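Local coordinates for protein probable CoA-transferase alpha subunit (PDB 6COJ) that probably acts as the alpha subunit of a CoA-transferase-family enzyme, working with a partner protein on a large CoA thioester, at residues T154-Y159 and S166-A171; M119-L124 and D203-A208; E125-R130 and A174-A179. The protein carries 1 engineered substitution. All blocks are in the same frame, centred on the assembly; numbering follows the deposited sequence.

Overall arrangement
Interactions 2 and 3 share the helix 117-128, and their centres are about 7 Å apart. G123 O and L175 N, 3.0 Å apart, probably form a hydrogen bond between them. A208 CB also meets A128 CB at 3.6 Å. Interaction 1 is an outlying hairpin, its centre about 22 Å from that of interaction 2 and about 21 Å from that of interaction 3. It reaches interaction 2 where I170 CG2 lies 4.3 Å from M119 CE, and adjoins interaction 3 in sequence through strand 168-173. The CoA thioester pocket includes A117, at the start of the shared helix. The V120 side chain is about 9 Å from this ligand, that of L175 about 14 Å.

Interaction 1 (T154-Y159 and S166-A171); sequences TVTSPY and SETLIA
V155 and L169 meet through their flat peptide groups. V155 N donates to L169 O at 2.8 Å, tilted 16° from the carbonyl plane. L169 N returns the bond to V155 O at 2.9 Å, tilted 23°. S157 N extends the pairing to E167 O at 2.8 Å, in a nearly straight bond. Within 154-159, the Y159 ring has P158 CG over one face, offset toward the rim. The two threonine side chains T156 and T168 lie on the same face of the sheet, and their OG1 hydroxyls form a hydrogen bond of 2.9 Å. T168 OG1 sits beside its own backbone N (chi1 -63°), which puts CG2 anti to that N, beside the carbonyl carbon, against T154. There T168 CG2 and T154 CB press to 3.5 Å, tighter than usual. On the other face V155 CG1 touches A171 CB at 3.9 Å. A water bridges S157 O and S166 OG, and a second bridges Y159 O and E167 N. Outside the two segments, E167 OE1 pairs with a basic side chain of the partner protein, and Y159 OH bonds to A171 O of the second subunit. The arrangement is an antiparallel beta hairpin. Strand 168-173 is the middle of a three-stranded sheet, between 153-156 and 133-136. V155 packs on F133 and P135, while T154 and I170 reach R145 of helix 144-148.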
loop_
_atom_site.group_PDB
_atom_site.type_symbol
_atom_site.label_atom_id
_atom_site.label_comp_id
_atom_site.label_asym_id
_atom_site.label_seq_id
_atom_site.Cartn_x
_atom_site.Cartn_y
_atom_site.Cartn_z
ATOM N N THR A 154 -19.512 -3.143 12.549
ATOM C CA THR A 154 -18.637 -4.274 12.280
ATOM C C THR A 154 -19.040 -4.967 10.986
ATOM O O THR A 154 -20.096 -4.710 10.408
ATOM C CB THR A 154 -18.656 -5.282 13.426
ATOM O OG1 THR A 154 -19.992 -5.772 13.614
ATOM C CG2 THR A 154 -18.168 -4.636 14.710
ATOM N N VAL A 155 -18.165 -5.860 10.535
ATOM C CA VAL A 155 -18.439 -6.713 9.387
ATOM C C VAL A 155 -17.905 -8.098 9.713
ATOM O O VAL A 155 -16.808 -8.235 10.266
ATOM C CB VAL A 155 -17.813 -6.145 8.092
ATOM C CG1 VAL A 155 -16.299 -5.992 8.235
ATOM C CG2 VAL A 155 -18.161 -7.023 6.892
ATOM N N THR A 156 -18.689 -9.124 9.402
ATOM C CA THR A 156 -18.291 -10.503 9.656
ATOM C C THR A 156 -17.750 -11.156 8.389
ATOM O O THR A 156 -18.318 -11.004 7.305
ATOM C CB THR A 156 -19.480 -11.287 10.201
ATOM O OG1 THR A 156 -19.880 -10.698 11.440
ATOM C CG2 THR A 156 -19.106 -12.741 10.451
ATOM N N SER A 157 -16.638 -11.866 8.531
ATOM C CA SER A 157 -16.060 -12.585 7.407
ATOM C C SER A 157 -17.037 -13.625 6.873
ATOM O O SER A 157 -17.594 -14.402 7.658
ATOM C CB SER A 157 -14.799 -13.309 7.849
ATOM O OG SER A 157 -14.266 -14.052 6.767
ATOM N N PRO A 158 -17.236 -13.701 5.555
ATOM C CA PRO A 158 -18.012 -14.817 5.001
ATOM C C PRO A 158 -17.256 -16.126 5.008
ATOM O O PRO A 158 -17.856 -17.152 4.673
ATOM C CB PRO A 158 -18.323 -14.362 3.569
ATOM C CG PRO A 158 -17.228 -13.427 3.233
ATOM C CD PRO A 158 -16.792 -12.762 4.508
ATOM N N TYR A 159 -15.974 -16.130 5.386
ATOM C CA TYR A 159 -15.182 -17.350 5.502
ATOM C C TYR A 159 -14.857 -17.564 6.967
ATOM O O TYR A 159 -14.173 -16.724 7.566
ATOM C CB TYR A 159 -13.882 -17.220 4.709
ATOM C CG TYR A 159 -14.064 -16.702 3.311
ATOM C CD1 TYR A 159 -14.623 -17.500 2.323
ATOM C CD2 TYR A 159 -13.690 -15.414 2.984
ATOM C CE1 TYR A 159 -14.799 -17.029 1.049
ATOM C CE2 TYR A 159 -13.853 -14.930 1.709
ATOM C CZ TYR A 159 -14.414 -15.734 0.746
ATOM O OH TYR A 159 -14.579 -15.254 -0.524
ATOM N N SER A 166 -16.183 -17.547 12.772
ATOM C CA SER A 166 -16.077 -16.432 11.839
ATOM C C SER A 166 -15.630 -15.175 12.570
ATOM O O SER A 166 -16.154 -14.840 13.638
ATOM C CB SER A 166 -17.428 -16.172 11.179
ATOM O OG SER A 166 -17.862 -17.330 10.484
ATOM N N GLU A 167 -14.663 -14.479 11.988
ATOM C CA GLU A 167 -14.157 -13.255 12.587
ATOM C C GLU A 167 -15.093 -12.100 12.291
ATOM O O GLU A 167 -15.556 -11.932 11.160
ATOM C CB GLU A 167 -12.808 -12.910 11.974
ATOM C CG GLU A 167 -11.710 -13.849 12.335
ATOM C CD GLU A 167 -10.349 -13.250 12.054
ATOM O OE1 GLU A 167 -9.395 -14.035 11.899
ATOM O OE2 GLU A 167 -10.238 -12.006 11.993
ATOM N N THR A 168 -15.341 -11.281 13.309
ATOM C CA THR A 168 -16.074 -10.033 13.154
ATOM C C THR A 168 -15.100 -8.890 13.411
ATOM O O THR A 168 -14.464 -8.835 14.468
ATOM C CB THR A 168 -17.260 -9.975 14.114
ATOM O OG1 THR A 168 -18.180 -11.021 13.783
ATOM C CG2 THR A 168 -17.984 -8.659 13.989
ATOM N N LEU A 169 -14.953 -8.015 12.425
ATOM C CA LEU A 169 -13.942 -6.967 12.431
ATOM C C LEU A 169 -14.613 -5.600 12.348
ATOM O O LEU A 169 -15.797 -5.483 12.029
ATOM C CB LEU A 169 -12.994 -7.156 11.243
ATOM C CG LEU A 169 -12.214 -8.470 11.254
ATOM C CD1 LEU A 169 -11.898 -8.924 9.833
ATOM C CD2 LEU A 169 -10.962 -8.289 12.077
ATOM N N ILE A 170 -13.852 -4.549 12.647
ATOM C CA ILE A 170 -14.344 -3.197 12.402
ATOM C C ILE A 170 -14.495 -3.006 10.901
ATOM O O ILE A 170 -13.587 -3.335 10.128
ATOM C CB ILE A 170 -13.363 -2.158 12.966
ATOM C CG1 ILE A 170 -13.161 -2.339 14.475
ATOM C CG2 ILE A 170 -13.818 -0.744 12.622
ATOM C CD1 ILE A 170 -14.402 -2.053 15.316
ATOM N N ALA A 171 -15.635 -2.480 10.473
ATOM C CA ALA A 171 -15.790 -2.020 9.093
ATOM C C ALA A 171 -15.439 -0.542 9.093
ATOM O O ALA A 171 -16.274 0.308 9.417
ATOM C CB ALA A 171 -17.220 -2.248 8.611
HETATM O O HOH W 1 -18.752 -16.728 8.078
HETATM O O HOH W 2 -13.162 -15.599 9.748
#

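Interaction 2 (M119-L124 and D203-A208); sequences MVKCGL and DDLYCA
L124 sets a methyl on the ring face of Y206. Its CD1 stands 3.7 Å from the ring centroid, only 9° off the ring normal, a CH-pi contact over the centre of the ring. L124 CD2 lies nearer the rim, 4.0 Å from Y206 CD1. The ring gets there because Y206 CG lies beside its own backbone N (chi1 -81°), which brings the end of the side chain toward helix 117-128. V120 CG1 meets the far end of the tyrosine, 4.0 Å from Y206 OH. L124 CB and L205 CB touch at 4.0 Å, where the two backbones come closest. This is the tight part of the contact, and V120, L124 and Y206 are all buried. Replacing Y206 by alanine would probably strip L124 CD1 of its aromatic face and take one neighbour from V120 CG1, opening a gap between the helices.

The other side is looser. The aliphatic stem of K121 passes L205, with K121 CG 4.0 Å from L205 CD1. Both residues are partly exposed. The extended K121 chain carries NZ on to a backbone hydrogen bond in the partner protein, and L205 packs on a basic side chain of that protein. No hydrogen bond joins the two segments.

The axes of segments 119-124 and 203-208 approach to 9.8 Å, at 42° to each other. This is helix-on-helix packing in an alpha/beta domain with a parallel sheet, and the helices meet chiefly through L124, L205 and Y206. Helix 203-208 precedes strand 213-217 of that sheet, and helix 117-128 follows strand 111-114 at one edge of it. Y206 also packs on L177 of strand 177-184.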
loop_
_atom_site.group_PDB
_atom_site.type_symbol
_atom_site.label_atom_id
_atom_site.label_comp_id
_atom_site.label_asym_id
_atom_site.label_seq_id
_atom_site.Cartn_x
_atom_site.Cartn_y
_atom_site.Cartn_z
ATOM N N MET A 119 -6.571 3.342 11.678
ATOM C CA MET A 119 -7.879 3.469 11.055
ATOM C C MET A 119 -7.943 4.656 10.106
ATOM O O MET A 119 -8.721 4.628 9.148
ATOM C CB MET A 119 -8.968 3.568 12.121
ATOM C CG MET A 119 -9.168 2.273 12.899
ATOM S SD MET A 119 -10.254 2.481 14.331
ATOM C CE MET A 119 -11.809 2.902 13.545
ATOM N N VAL A 120 -7.169 5.717 10.365
ATOM C CA VAL A 120 -7.122 6.833 9.422
ATOM C C VAL A 120 -6.604 6.359 8.071
ATOM O O VAL A 120 -7.233 6.584 7.031
ATOM C CB VAL A 120 -6.277 7.992 9.976
ATOM C CG1 VAL A 120 -6.238 9.117 8.961
ATOM C CG2 VAL A 120 -6.867 8.524 11.287
ATOM N N LYS A 121 -5.441 5.709 8.068
ATOM C CA LYS A 121 -4.884 5.168 6.834
ATOM C C LYS A 121 -5.895 4.265 6.141
ATOM O O LYS A 121 -6.125 4.374 4.928
ATOM C CB LYS A 121 -3.606 4.396 7.165
ATOM C CG LYS A 121 -2.986 3.691 5.970
ATOM C CD LYS A 121 -1.862 2.752 6.408
ATOM C CE LYS A 121 -1.297 2.012 5.202
ATOM N NZ LYS A 121 -0.135 1.152 5.535
ATOM N N CYS A 122 -6.523 3.383 6.912
ATOM C CA CYS A 122 -7.491 2.450 6.355
ATOM C C CYS A 122 -8.660 3.183 5.699
ATOM O O CYS A 122 -9.052 2.864 4.568
ATOM C CB CYS A 122 -7.969 1.544 7.486
ATOM S SG CYS A 122 -9.159 0.293 7.031
ATOM N N GLY A 123 -9.231 4.168 6.400
ATOM C CA GLY A 123 -10.357 4.898 5.841
ATOM C C GLY A 123 -9.997 5.672 4.587
ATOM O O GLY A 123 -10.803 5.773 3.656
ATOM N N LEU A 124 -8.789 6.238 4.548
ATOM C CA LEU A 124 -8.351 6.937 3.343
ATOM C C LEU A 124 -8.140 5.961 2.197
ATOM O O LEU A 124 -8.498 6.258 1.055
ATOM C CB LEU A 124 -7.070 7.724 3.615
ATOM C CG LEU A 124 -7.188 8.894 4.590
ATOM C CD1 LEU A 124 -5.799 9.423 4.909
ATOM C CD2 LEU A 124 -8.051 10.004 3.991
ATOM N N ASP A 203 0.246 11.706 2.267
ATOM C CA ASP A 203 -0.298 12.798 1.461
ATOM C C ASP A 203 -0.884 12.297 0.151
ATOM O O ASP A 203 -1.849 12.889 -0.360
ATOM C CB ASP A 203 0.765 13.863 1.200
ATOM C CG ASP A 203 1.097 14.676 2.437
ATOM O OD1 ASP A 203 0.488 14.426 3.498
ATOM O OD2 ASP A 203 1.972 15.567 2.344
ATOM N N ASP A 204 -0.319 11.225 -0.406
ATOM C CA ASP A 204 -0.915 10.620 -1.592
ATOM C C ASP A 204 -2.316 10.098 -1.299
ATOM O O ASP A 204 -3.230 10.263 -2.115
ATOM C CB ASP A 204 -0.014 9.497 -2.120
ATOM C CG ASP A 204 0.301 8.453 -1.057
ATOM O OD1 ASP A 204 0.517 8.818 0.113
ATOM O OD2 ASP A 204 0.351 7.247 -1.387
ATOM N N LEU A 205 -2.506 9.463 -0.138
ATOM C CA LEU A 205 -3.825 8.945 0.212
ATOM C C LEU A 205 -4.838 10.066 0.418
ATOM O O LEU A 205 -5.997 9.943 0.008
ATOM C CB LEU A 205 -3.743 8.083 1.471
ATOM C CG LEU A 205 -2.886 6.821 1.389
ATOM C CD1 LEU A 205 -2.907 6.057 2.705
ATOM C CD2 LEU A 205 -3.392 5.949 0.266
ATOM N N TYR A 206 -4.428 11.164 1.053
ATOM C CA TYR A 206 -5.344 12.290 1.216
ATOM C C TYR A 206 -5.805 12.806 -0.138
ATOM O O TYR A 206 -6.995 13.051 -0.352
ATOM C CB TYR A 206 -4.686 13.407 2.031
ATOM C CG TYR A 206 -4.719 13.194 3.531
ATOM C CD1 TYR A 206 -5.900 13.353 4.240
ATOM C CD2 TYR A 206 -3.577 12.825 4.233
ATOM C CE1 TYR A 206 -5.945 13.165 5.616
ATOM C CE2 TYR A 206 -3.606 12.629 5.609
ATOM C CZ TYR A 206 -4.799 12.797 6.285
ATOM O OH TYR A 206 -4.845 12.609 7.639
ATOM N N CYS A 207 -4.875 12.961 -1.080
ATOM C CA CYS A 207 -5.275 13.420 -2.406
ATOM C C CYS A 207 -6.189 12.413 -3.086
ATOM O O CYS A 207 -7.204 12.793 -3.687
ATOM C CB CYS A 207 -4.044 13.691 -3.267
ATOM S SG CYS A 207 -3.162 15.181 -2.766
ATOM N N ALA A 208 -5.859 11.122 -2.983
ATOM C CA ALA A 208 -6.658 10.095 -3.646
ATOM C C ALA A 208 -8.059 9.988 -3.059
ATOM O O ALA A 208 -8.977 9.526 -3.745
ATOM C CB ALA A 208 -5.941 8.741 -3.578
#

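Interaction 3 (E125-R130 and A174-A179); sequences EAAAAR and ALNLDA
A126 and A127 meet A174 by apolar contact. A126 CB lies 4.0 Å from A174 CB and 3.8 Å from A174 CA. A127 CB is 4.1 Å from the same methyl. Small side chains allow this close approach, with the CA atoms of A127 and A174 4.6 Å apart. A second group of contacts sets methyls against polar atoms. A174 CB is in van der Waals contact with A127 N at 3.7 Å. A127 CB is 3.6 Å from L175 O and 3.5 Å from N176 OD1. The N176 amide reaches it because CG lies beside its own backbone N (chi1 -52°).

Helix 117-128 ends in a Schellman motif. R130, with positive phi, is its C-prime residue, and R130 N bonds to A127 O at 2.9 Å. The next residue's N pairs with A126 O. Segment 174-179 links strand 168-173 to strand 177-184 and lies against this end of the helix.

No hydrogen bond crosses between the segments. Polar links lead outward instead. R130 NE and NH2 bond to backbone of the partner protein, and the guanidinium makes a cation-pi contact with an aromatic side chain there. R130 O accepts from R137 of the second subunit. A174 pairs by backbone with P132.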
loop_
_atom_site.group_PDB
_atom_site.type_symbol
_atom_site.label_atom_id
_atom_site.label_comp_id
_atom_site.label_asym_id
_atom_site.label_seq_id
_atom_site.Cartn_x
_atom_site.Cartn_y
_atom_site.Cartn_z
ATOM N N GLU A 125 -7.589 4.781 2.492
ATOM C CA GLU A 125 -7.430 3.757 1.466
ATOM C C GLU A 125 -8.778 3.311 0.911
ATOM O O GLU A 125 -8.909 3.061 -0.296
ATOM C CB GLU A 125 -6.655 2.569 2.041
ATOM C CG GLU A 125 -5.159 2.803 2.134
ATOM C CD GLU A 125 -4.425 1.685 2.868
ATOM O OE1 GLU A 125 -5.068 0.953 3.651
ATOM O OE2 GLU A 125 -3.203 1.543 2.651
ATOM N N ALA A 126 -9.786 3.179 1.772
ATOM C CA ALA A 126 -11.108 2.801 1.282
ATOM C C ALA A 126 -11.649 3.855 0.322
ATOM O O ALA A 126 -12.127 3.531 -0.773
ATOM C CB ALA A 126 -12.068 2.560 2.451
ATOM N N ALA A 127 -11.551 5.130 0.704
ATOM C CA ALA A 127 -11.990 6.201 -0.180
ATOM C C ALA A 127 -11.205 6.206 -1.487
ATOM O O ALA A 127 -11.789 6.390 -2.561
ATOM C CB ALA A 127 -11.857 7.548 0.533
ATOM N N ALA A 128 -9.876 6.029 -1.414
ATOM C CA ALA A 128 -9.048 6.035 -2.623
ATOM C C ALA A 128 -9.513 4.973 -3.613
ATOM O O ALA A 128 -9.456 5.184 -4.833
ATOM C CB ALA A 128 -7.588 5.783 -2.260
ATOM N N ALA A 129 -9.956 3.824 -3.106
ATOM C CA ALA A 129 -10.434 2.721 -3.930
ATOM C C ALA A 129 -11.932 2.783 -4.211
ATOM O O ALA A 129 -12.472 1.848 -4.816
ATOM C CB ALA A 129 -10.073 1.383 -3.280
ATOM N N ARG A 130 -12.615 3.855 -3.799
ATOM C CA ARG A 130 -14.063 3.994 -3.984
ATOM C C ARG A 130 -14.823 2.843 -3.330
ATOM O O ARG A 130 -15.882 2.425 -3.809
ATOM C CB ARG A 130 -14.447 4.170 -5.461
ATOM C CG ARG A 130 -13.633 5.285 -6.155
ATOM C CD ARG A 130 -13.991 5.421 -7.628
ATOM N NE ARG A 130 -13.690 4.193 -8.369
ATOM C CZ ARG A 130 -14.073 3.959 -9.619
ATOM N NH1 ARG A 130 -14.738 4.875 -10.304
ATOM N NH2 ARG A 130 -13.752 2.808 -10.200
ATOM N N ALA A 174 -15.220 4.493 4.527
ATOM C CA ALA A 174 -14.378 5.362 3.719
ATOM C C ALA A 174 -14.378 6.781 4.273
ATOM O O ALA A 174 -15.428 7.330 4.635
ATOM C CB ALA A 174 -14.888 5.378 2.282
ATOM N N LEU A 175 -13.187 7.374 4.341
ATOM C CA LEU A 175 -13.042 8.782 4.706
ATOM C C LEU A 175 -13.000 9.630 3.432
ATOM O O LEU A 175 -11.966 10.167 3.024
ATOM C CB LEU A 175 -11.798 8.977 5.575
ATOM C CG LEU A 175 -11.854 8.301 6.952
ATOM C CD1 LEU A 175 -10.493 8.332 7.634
ATOM C CD2 LEU A 175 -12.912 8.958 7.835
ATOM N N ASN A 176 -14.157 9.721 2.780
ATOM C CA ASN A 176 -14.262 10.540 1.582
ATOM C C ASN A 176 -14.156 12.010 1.955
ATOM O O ASN A 176 -14.750 12.463 2.934
ATOM C CB ASN A 176 -15.602 10.288 0.895
ATOM C CG ASN A 176 -15.849 8.817 0.650
ATOM O OD1 ASN A 176 -15.248 8.224 -0.237
ATOM N ND2 ASN A 176 -16.729 8.218 1.446
ATOM N N LEU A 177 -13.409 12.765 1.163
ATOM C CA LEU A 177 -13.131 14.161 1.459
ATOM C C LEU A 177 -13.625 15.067 0.340
ATOM O O LEU A 177 -13.467 14.752 -0.844
ATOM C CB LEU A 177 -11.624 14.374 1.596
ATOM C CG LEU A 177 -10.868 13.366 2.468
ATOM C CD1 LEU A 177 -9.359 13.562 2.339
ATOM C CD2 LEU A 177 -11.309 13.488 3.918
ATOM N N ASP A 178 -14.191 16.217 0.719
ATOM C CA ASP A 178 -14.463 17.233 -0.290
ATOM C C ASP A 178 -13.167 17.832 -0.803
ATOM O O ASP A 178 -13.057 18.155 -1.991
ATOM C CB ASP A 178 -15.371 18.323 0.279
ATOM C CG ASP A 178 -16.731 17.788 0.661
ATOM O OD1 ASP A 178 -17.362 17.116 -0.184
ATOM O OD2 ASP A 178 -17.149 18.011 1.811
ATOM N N ALA A 179 -12.179 17.998 0.075
ATOM C CA ALA A 179 -10.920 18.604 -0.332
ATOM C C ALA A 179 -9.779 18.023 0.485
ATOM O O ALA A 179 -9.973 17.514 1.593
ATOM C CB ALA A 179 -10.958 20.130 -0.186
#